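Local structure of UDP-N-acetylglucosamine 2-epimerase (Methanocaldococcus jannaschii, 4NES) at residues H34-Y39 against N59-S64; G72-E77 against T96-A101. The protein probably catalyses the reversible epimerization at C-2 that interconverts UDP-N-acetylglucosamine and UDP-N-acetylmannosamine, and forms a homodimer. All coordinates share one frame; numbering follows the deposited sequence.

Interaction 1: H34-Y39 against N59-S64; sequences HTNQHY and NLNIGS. With UD1 (uridine-diphosphate-N-acetylglucosamine), chain B.
Asn-36 reaches across to Asn-59 and Asn-61, joining two loops that leave the C-terminal ends of neighbouring parallel strands in a Rossmann-like domain of the GT-B fold. Its side chain lies beside its own backbone N, with CG anti to the carbonyl carbon (chi1 -47°), and this turns the amide toward 59-64. CB packs against the backbone N and CA of Asn-61. CG lies near the backbone N of Asn-61 and OD1 of Asn-59. OD1 then takes the backbone N-H of Asn-61 at 2.7 Å, in the carbonyl plane and on a lone pair. ND2 gives an almost straight bond of 3.0 Å to Asn-59 OD1, and the two amide planes are only 25° apart. The amide is thus gripped at both ends, which fixes its rotation.

Backbone bonds run alongside. Leu-60 N donates to His-34 O at 2.9 Å, where the strands still pair, and Ile-62 N donates to Thr-35 O. A weak bond from Gly-63 N to Asn-36 O follows. Thr-35 OG1 accepts from Gln-37 N, an ST turn, and is also hydrogen-bonded to Thr-98 OG1.

Farther on, the loops open onto UDP-N-acetylglucosamine. Gln-37 stretches out, and its NE2 donates to both the acetyl oxygen O7' and the phosphate oxygen O2A. Its OE1 is hydrogen-bonded to Thr-98 OG1. His-38 NE2 donates to O2B of the other phosphate, while Arg-10 N bonds its ND1. The backbone N of Tyr-39 donates to uracil O4 at 2.8 Å, and that oxygen lies over the centre of the Tyr-39 ring. Ser-64 OG comes in at the ring edge, in plane, and shares a 2.7 Å hydrogen bond with Tyr-39 OH. One water is hydrogen-bonded to Gln-37 O, Ser-64 OG and phosphate oxygen O2A, at 2.7 Å from each.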
loop_
_atom_site.group_PDB
_atom_site.type_symbol
_atom_site.label_atom_id
_atom_site.label_comp_id
_atom_site.label_asym_id
_atom_site.label_seq_id
_atom_site.Cartn_x
_atom_site.Cartn_y
_atom_site.Cartn_z
ATOM N N HIS A 34 17.568 -7.978 7.449
ATOM C CA HIS A 34 17.713 -8.407 6.063
ATOM C C HIS A 34 16.595 -9.411 5.758
ATOM O O HIS A 34 16.466 -10.422 6.449
ATOM C CB HIS A 34 19.087 -9.070 5.906
ATOM C CG HIS A 34 19.594 -9.156 4.498
ATOM N ND1 HIS A 34 18.764 -9.273 3.396
ATOM C CD2 HIS A 34 20.854 -9.173 4.011
ATOM C CE1 HIS A 34 19.492 -9.340 2.301
ATOM N NE2 HIS A 34 20.772 -9.285 2.644
ATOM N N THR A 35 15.771 -9.140 4.746
ATOM C CA THR A 35 14.739 -10.104 4.371
ATOM C C THR A 35 15.328 -11.276 3.604
ATOM O O THR A 35 14.669 -12.311 3.433
ATOM C CB THR A 35 13.659 -9.481 3.481
ATOM O OG1 THR A 35 14.287 -8.983 2.290
ATOM C CG2 THR A 35 12.943 -8.357 4.208
ATOM N N ASN A 36 16.552 -11.096 3.110
ATOM C CA ASN A 36 17.208 -12.079 2.262
ATOM C C ASN A 36 16.381 -12.360 1.020
ATOM O O ASN A 36 16.347 -13.490 0.534
ATOM C CB ASN A 36 17.526 -13.372 3.028
ATOM C CG ASN A 36 18.169 -13.104 4.375
ATOM O OD1 ASN A 36 17.559 -13.352 5.409
ATOM N ND2 ASN A 36 19.405 -12.597 4.373
ATOM N N GLN A 37 15.717 -11.318 0.517
ATOM C CA GLN A 37 15.070 -11.380 -0.786
ATOM C C GLN A 37 16.096 -11.810 -1.824
ATOM O O GLN A 37 15.838 -12.693 -2.643
ATOM C CB GLN A 37 14.450 -10.027 -1.162
ATOM C CG GLN A 37 13.734 -10.101 -2.502
ATOM C CD GLN A 37 13.016 -8.821 -2.904
ATOM O OE1 GLN A 37 12.701 -7.958 -2.077
ATOM N NE2 GLN A 37 12.766 -8.692 -4.193
ATOM N N HIS A 38 17.269 -11.176 -1.773
ATOM C CA HIS A 38 18.447 -11.634 -2.506
ATOM C C HIS A 38 19.339 -12.430 -1.573
ATOM O O HIS A 38 19.487 -12.070 -0.401
ATOM C CB HIS A 38 19.210 -10.452 -3.094
ATOM C CG HIS A 38 18.551 -9.874 -4.303
ATOM N ND1 HIS A 38 19.112 -8.878 -5.059
ATOM C CD2 HIS A 38 17.367 -10.187 -4.880
ATOM C CE1 HIS A 38 18.306 -8.601 -6.075
ATOM N NE2 HIS A 38 17.240 -9.381 -5.982
ATOM N N TYR A 39 19.932 -13.504 -2.097
ATOM C CA TYR A 39 20.622 -14.499 -1.274
ATOM C C TYR A 39 21.857 -15.060 -1.971
ATOM O O TYR A 39 22.789 -15.518 -1.301
ATOM C CB TYR A 39 19.667 -15.646 -0.909
ATOM C CG TYR A 39 18.820 -16.076 -2.074
ATOM C CD1 TYR A 39 19.262 -17.033 -2.968
ATOM C CD2 TYR A 39 17.580 -15.494 -2.294
ATOM C CE1 TYR A 39 18.495 -17.410 -4.050
ATOM C CE2 TYR A 39 16.801 -15.858 -3.376
ATOM C CZ TYR A 39 17.259 -16.823 -4.246
ATOM O OH TYR A 39 16.495 -17.185 -5.326
ATOM N N ASN A 59 18.128 -12.147 9.909
ATOM C CA ASN A 59 17.988 -12.649 8.548
ATOM C C ASN A 59 16.690 -13.433 8.474
ATOM O O ASN A 59 16.523 -14.437 9.174
ATOM C CB ASN A 59 19.167 -13.551 8.195
ATOM C CG ASN A 59 20.460 -12.793 8.087
ATOM O OD1 ASN A 59 20.728 -12.134 7.080
ATOM N ND2 ASN A 59 21.291 -12.892 9.124
ATOM N N LEU A 60 15.758 -12.971 7.650
ATOM C CA LEU A 60 14.423 -13.564 7.628
ATOM C C LEU A 60 14.302 -14.724 6.633
ATOM O O LEU A 60 13.350 -15.504 6.698
ATOM C CB LEU A 60 13.367 -12.492 7.337
ATOM C CG LEU A 60 13.455 -11.254 8.231
ATOM C CD1 LEU A 60 12.306 -10.305 7.958
ATOM C CD2 LEU A 60 13.488 -11.640 9.702
ATOM N N ASN A 61 15.271 -14.827 5.722
ATOM C CA ASN A 61 15.367 -15.957 4.791
ATOM C C ASN A 61 14.119 -16.142 3.917
ATOM O O ASN A 61 13.687 -17.267 3.673
ATOM C CB ASN A 61 15.673 -17.251 5.553
ATOM C CG ASN A 61 16.909 -17.140 6.419
ATOM O OD1 ASN A 61 16.868 -17.422 7.620
ATOM N ND2 ASN A 61 18.017 -16.737 5.820
ATOM N N ILE A 62 13.552 -15.037 3.438
ATOM C CA ILE A 62 12.326 -15.085 2.645
ATOM C C ILE A 62 12.600 -15.583 1.230
ATOM O O ILE A 62 11.890 -16.450 0.705
ATOM C CB ILE A 62 11.662 -13.700 2.554
ATOM C CG1 ILE A 62 11.403 -13.122 3.948
ATOM C CG2 ILE A 62 10.363 -13.783 1.749
ATOM C CD1 ILE A 62 10.517 -13.991 4.816
ATOM N N GLY A 63 13.618 -15.010 0.596
ATOM C CA GLY A 63 13.998 -15.426 -0.741
ATOM C C GLY A 63 12.961 -15.144 -1.801
ATOM O O GLY A 63 12.190 -14.179 -1.702
ATOM N N SER A 64 12.937 -16.010 -2.808
ATOM C CA SER A 64 12.146 -15.795 -4.007
ATOM C C SER A 64 10.724 -16.320 -3.896
ATOM O O SER A 64 10.422 -17.193 -3.079
ATOM C CB SER A 64 12.836 -16.435 -5.206
ATOM O OG SER A 64 14.141 -15.894 -5.352
HETATM C "C1'" UD1 B . 14.197 -7.333 -7.476
HETATM C "C2'" UD1 B . 13.328 -6.116 -7.403
HETATM C "C3'" UD1 B . 13.725 -5.119 -8.382
HETATM C "C4'" UD1 B . 15.150 -4.771 -8.314
HETATM C "C5'" UD1 B . 16.000 -6.016 -8.315
HETATM C "C6'" UD1 B . 17.429 -5.730 -8.047
HETATM C "C7'" UD1 B . 10.931 -6.617 -6.639
HETATM C "C8'" UD1 B . 9.541 -6.994 -7.057
HETATM N "N2'" UD1 B . 11.919 -6.491 -7.686
HETATM O "O1'" UD1 B . 14.040 -7.925 -8.716
HETATM O "O3'" UD1 B . 12.929 -3.934 -8.204
HETATM O "O4'" UD1 B . 15.523 -3.945 -9.406
HETATM O "O5'" UD1 B . 15.581 -6.918 -7.295
HETATM O "O6'" UD1 B . 18.315 -6.585 -8.668
HETATM O "O7'" UD1 B . 11.207 -6.432 -5.451
HETATM N N1 UD1 B . 17.365 -14.813 -7.992
HETATM C C2 UD1 B . 18.436 -15.552 -7.697
HETATM N N3 UD1 B . 19.226 -15.219 -6.678
HETATM C C4 UD1 B . 18.962 -14.150 -5.916
HETATM C C5 UD1 B . 17.857 -13.358 -6.195
HETATM C C6 UD1 B . 17.053 -13.712 -7.266
HETATM O O2 UD1 B . 18.712 -16.531 -8.362
HETATM O O4 UD1 B . 19.783 -13.829 -4.875
HETATM C C1B UD1 B . 16.484 -15.157 -9.132
HETATM C C2B UD1 B . 15.434 -16.146 -8.823
HETATM O "O2'" UD1 B . 15.215 -16.965 -9.945
HETATM C C3B UD1 B . 14.269 -15.327 -8.575
HETATM C C4B UD1 B . 14.441 -14.237 -9.567
HETATM O O4B UD1 B . 15.832 -13.990 -9.641
HETATM O O3B UD1 B . 13.040 -15.997 -8.711
HETATM C C5B UD1 B . 13.740 -12.985 -9.176
HETATM O O5B UD1 B . 14.027 -12.517 -7.883
HETATM P PA UD1 B . 13.181 -11.376 -7.256
HETATM O O1A UD1 B . 11.756 -11.827 -7.171
HETATM O O2A UD1 B . 13.755 -11.038 -5.919
HETATM O O3A UD1 B . 13.189 -10.153 -8.231
HETATM P PB UD1 B . 14.407 -9.437 -8.971
HETATM O O1B UD1 B . 14.255 -9.688 -10.436
HETATM O O2B UD1 B . 15.723 -9.817 -8.349
HETATM O O HOH W 1 14.073 -13.342 -4.593
#

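Interaction 2: G72-E77 against T96-A101; sequences GKMLIE and TNTVLA. With UD1 (uridine-diphosphate-N-acetylglucosamine), chain B.
Met-74, a selenomethionine, reaches from helix 67-85 to the first turn of helix 97-108. The contact belongs to the helical layer on one side of the parallel sheet in the Rossmann-like domain. The short helical segments run at 43° to each other, with their axes 9.3 Å apart at closest.

The contact across the segments is mainly apolar. Met-74 CB meets Ala-101 CB at 3.5 Å, a tight carbon pair that the small alanine permits. Beyond CG the Met-74 chain is extended, and this carries SE over the backbone of Asn-97 and Thr-98. Its CE ends 3.3 Å from Thr-98 OG1, a hydroxyl already engaged by the 34-39 loop. Leu-75 adds CD2, which lies against CA and O of Ala-101.

The polar bonds lie at the start of the second helix. Thr-96 is its N-cap, and OG1 accepts a weak bond from Val-99 N. This hydroxyl also bonds Glu-12. Asn-97 N donates to the acetyl oxygen O7' of UDP-N-acetylglucosamine at 2.9 Å, with an N-H...O angle of 164°. The Asn-97 amide group also borders the acetyl methyl, with OD1 3.5 Å from C8'. Its ND2 bonds Gln-70 and His-67, and OD1 bonds Asn-132 of the same chain and Lys-108 of the second subunit. An alanine here would probably leave Gln-70 and Lys-108 of the second subunit without this partner and open a gap beside the acetyl methyl.

Helix 97-108 follows strand 89-93. It has helix 67-85 as one neighbour and helix 128-138 as another, the latter touched by Val-99 and Leu-100. Helix 67-85 packs on its counterpart in the second subunit, where Ile-76 meets Glu-69.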
loop_
_atom_site.group_PDB
_atom_site.type_symbol
_atom_site.label_atom_id
_atom_site.label_comp_id
_atom_site.label_asym_id
_atom_site.label_seq_id
_atom_site.Cartn_x
_atom_site.Cartn_y
_atom_site.Cartn_z
ATOM N N GLY A 72 3.798 -11.348 1.501
ATOM C CA GLY A 72 3.070 -11.873 2.648
ATOM C C GLY A 72 3.966 -12.461 3.727
ATOM O O GLY A 72 3.815 -12.153 4.915
ATOM N N LYS A 73 4.912 -13.303 3.322
ATOM C CA LYS A 73 5.885 -13.840 4.263
ATOM C C LYS A 73 6.680 -12.710 4.925
ATOM O O LYS A 73 6.977 -12.759 6.123
ATOM C CB LYS A 73 6.838 -14.792 3.549
ATOM C CG LYS A 73 6.213 -16.105 3.086
ATOM C CD LYS A 73 7.233 -16.842 2.229
ATOM C CE LYS A 73 6.705 -18.125 1.629
ATOM N NZ LYS A 73 7.815 -18.813 0.900
HETATM N N MSE A 74 7.028 -11.690 4.146
HETATM C CA MSE A 74 7.742 -10.544 4.696
HETATM C C MSE A 74 6.934 -9.804 5.754
HETATM O O MSE A 74 7.483 -9.424 6.782
HETATM C CB MSE A 74 8.164 -9.571 3.591
HETATM C CG MSE A 74 9.240 -10.087 2.671
HETATM SE SE MSE A 74 9.476 -8.931 1.116
HETATM C CE MSE A 74 11.035 -9.840 0.399
ATOM N N LEU A 75 5.638 -9.589 5.518
ATOM C CA LEU A 75 4.803 -8.921 6.522
ATOM C C LEU A 75 4.787 -9.717 7.817
ATOM O O LEU A 75 4.926 -9.152 8.906
ATOM C CB LEU A 75 3.358 -8.743 6.042
ATOM C CG LEU A 75 3.105 -7.863 4.818
ATOM C CD1 LEU A 75 1.606 -7.734 4.549
ATOM C CD2 LEU A 75 3.725 -6.492 4.998
ATOM N N ILE A 76 4.608 -11.030 7.707
ATOM C CA ILE A 76 4.593 -11.880 8.895
ATOM C C ILE A 76 5.914 -11.823 9.659
ATOM O O ILE A 76 5.928 -11.613 10.876
ATOM C CB ILE A 76 4.265 -13.342 8.531
ATOM C CG1 ILE A 76 2.854 -13.429 7.955
ATOM C CG2 ILE A 76 4.385 -14.244 9.751
ATOM C CD1 ILE A 76 2.634 -14.651 7.096
ATOM N N GLU A 77 7.019 -11.992 8.949
ATOM C CA GLU A 77 8.309 -12.131 9.612
ATOM C C GLU A 77 8.903 -10.807 10.072
ATOM O O GLU A 77 9.517 -10.747 11.137
ATOM C CB GLU A 77 9.302 -12.878 8.720
ATOM C CG GLU A 77 8.886 -14.313 8.429
ATOM C CD GLU A 77 8.707 -15.141 9.684
ATOM O OE1 GLU A 77 9.562 -15.052 10.586
ATOM O OE2 GLU A 77 7.717 -15.894 9.760
ATOM N N THR A 96 11.584 -2.005 -3.876
ATOM C CA THR A 96 11.457 -3.454 -3.965
ATOM C C THR A 96 10.310 -3.930 -3.082
ATOM O O THR A 96 9.763 -3.159 -2.292
ATOM C CB THR A 96 12.757 -4.142 -3.527
ATOM O OG1 THR A 96 12.962 -3.889 -2.131
ATOM C CG2 THR A 96 13.943 -3.597 -4.317
ATOM N N ASN A 97 9.953 -5.205 -3.198
ATOM C CA ASN A 97 8.930 -5.760 -2.312
ATOM C C ASN A 97 9.328 -5.662 -0.837
ATOM O O ASN A 97 8.472 -5.484 0.024
ATOM C CB ASN A 97 8.588 -7.204 -2.678
ATOM C CG ASN A 97 7.750 -7.303 -3.932
ATOM O OD1 ASN A 97 7.261 -6.301 -4.458
ATOM N ND2 ASN A 97 7.565 -8.528 -4.417
ATOM N N THR A 98 10.626 -5.760 -0.559
ATOM C CA THR A 98 11.125 -5.593 0.795
ATOM C C THR A 98 10.766 -4.217 1.354
ATOM O O THR A 98 10.358 -4.100 2.513
ATOM C CB THR A 98 12.643 -5.796 0.837
ATOM O OG1 THR A 98 12.930 -7.189 0.645
ATOM C CG2 THR A 98 13.201 -5.341 2.174
ATOM N N VAL A 99 10.896 -3.182 0.525
ATOM C CA VAL A 99 10.589 -1.814 0.938
ATOM C C VAL A 99 9.118 -1.682 1.324
ATOM O O VAL A 99 8.782 -1.151 2.386
ATOM C CB VAL A 99 10.912 -0.821 -0.192
ATOM C CG1 VAL A 99 10.397 0.575 0.137
ATOM C CG2 VAL A 99 12.403 -0.813 -0.455
ATOM N N LEU A 100 8.238 -2.158 0.454
ATOM C CA LEU A 100 6.812 -2.075 0.729
ATOM C C LEU A 100 6.449 -2.846 1.991
ATOM O O LEU A 100 5.712 -2.344 2.833
ATOM C CB LEU A 100 6.002 -2.600 -0.453
ATOM C CG LEU A 100 4.494 -2.647 -0.206
ATOM C CD1 LEU A 100 3.953 -1.243 0.009
ATOM C CD2 LEU A 100 3.759 -3.343 -1.365
ATOM N N ALA A 101 6.987 -4.052 2.143
ATOM C CA ALA A 101 6.637 -4.879 3.295
ATOM C C ALA A 101 7.103 -4.209 4.584
ATOM O O ALA A 101 6.365 -4.150 5.567
ATOM C CB ALA A 101 7.225 -6.270 3.161
HETATM C "C1'" UD1 B . 14.197 -7.333 -7.476
HETATM C "C2'" UD1 B . 13.328 -6.116 -7.403
HETATM C "C3'" UD1 B . 13.725 -5.119 -8.382
HETATM C "C4'" UD1 B . 15.150 -4.771 -8.314
HETATM C "C5'" UD1 B . 16.000 -6.016 -8.315
HETATM C "C6'" UD1 B . 17.429 -5.730 -8.047
HETATM C "C7'" UD1 B . 10.931 -6.617 -6.639
HETATM C "C8'" UD1 B . 9.541 -6.994 -7.057
HETATM N "N2'" UD1 B . 11.919 -6.491 -7.686
HETATM O "O1'" UD1 B . 14.040 -7.925 -8.716
HETATM O "O3'" UD1 B . 12.929 -3.934 -8.204
HETATM O "O4'" UD1 B . 15.523 -3.945 -9.406
HETATM O "O5'" UD1 B . 15.581 -6.918 -7.295
HETATM O "O6'" UD1 B . 18.315 -6.585 -8.668
HETATM O "O7'" UD1 B . 11.207 -6.432 -5.451
HETATM N N1 UD1 B . 17.365 -14.813 -7.992
HETATM C C2 UD1 B . 18.436 -15.552 -7.697
HETATM N N3 UD1 B . 19.226 -15.219 -6.678
HETATM C C4 UD1 B . 18.962 -14.150 -5.916
HETATM C C5 UD1 B . 17.857 -13.358 -6.195
HETATM C C6 UD1 B . 17.053 -13.712 -7.266
HETATM O O2 UD1 B . 18.712 -16.531 -8.362
HETATM O O4 UD1 B . 19.783 -13.829 -4.875
HETATM C C1B UD1 B . 16.484 -15.157 -9.132
HETATM C C2B UD1 B . 15.434 -16.146 -8.823
HETATM O "O2'" UD1 B . 15.215 -16.965 -9.945
HETATM C C3B UD1 B . 14.269 -15.327 -8.575
HETATM C C4B UD1 B . 14.441 -14.237 -9.567
HETATM O O4B UD1 B . 15.832 -13.990 -9.641
HETATM O O3B UD1 B . 13.040 -15.997 -8.711
HETATM C C5B UD1 B . 13.740 -12.985 -9.176
HETATM O O5B UD1 B . 14.027 -12.517 -7.883
HETATM P PA UD1 B . 13.181 -11.376 -7.256
HETATM O O1A UD1 B . 11.756 -11.827 -7.171
HETATM O O2A UD1 B . 13.755 -11.038 -5.919
HETATM O O3A UD1 B . 13.189 -10.153 -8.231
HETATM P PB UD1 B . 14.407 -9.437 -8.971
HETATM O O1B UD1 B . 14.255 -9.688 -10.436
HETATM O O2B UD1 B . 15.723 -9.817 -8.349
#

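Interaction 1 and interaction 2 lie in the same Rossmann-like domain, with centres about 10 Å apart. They come in series along the chain: 34-39 and 59-64 follow strands 30-34 and 58-59, and helix 67-85, which comes next, carries 72-77 of interaction 2. Helix 97-108 follows strand 89-93 of the same seven-stranded parallel sheet. The two contacts meet at Thr-98, whose hydroxyl is shared with Thr-35 and Gln-37, and Met-74 packs beside it. Both hold the same UDP-N-acetylglucosamine: interaction 1 reaches the uracil, both phosphates and the acetyl group, interaction 2 the acetyl group. Interaction 2 also extends to the dimer interface, so pocket and subunit contact lie close together.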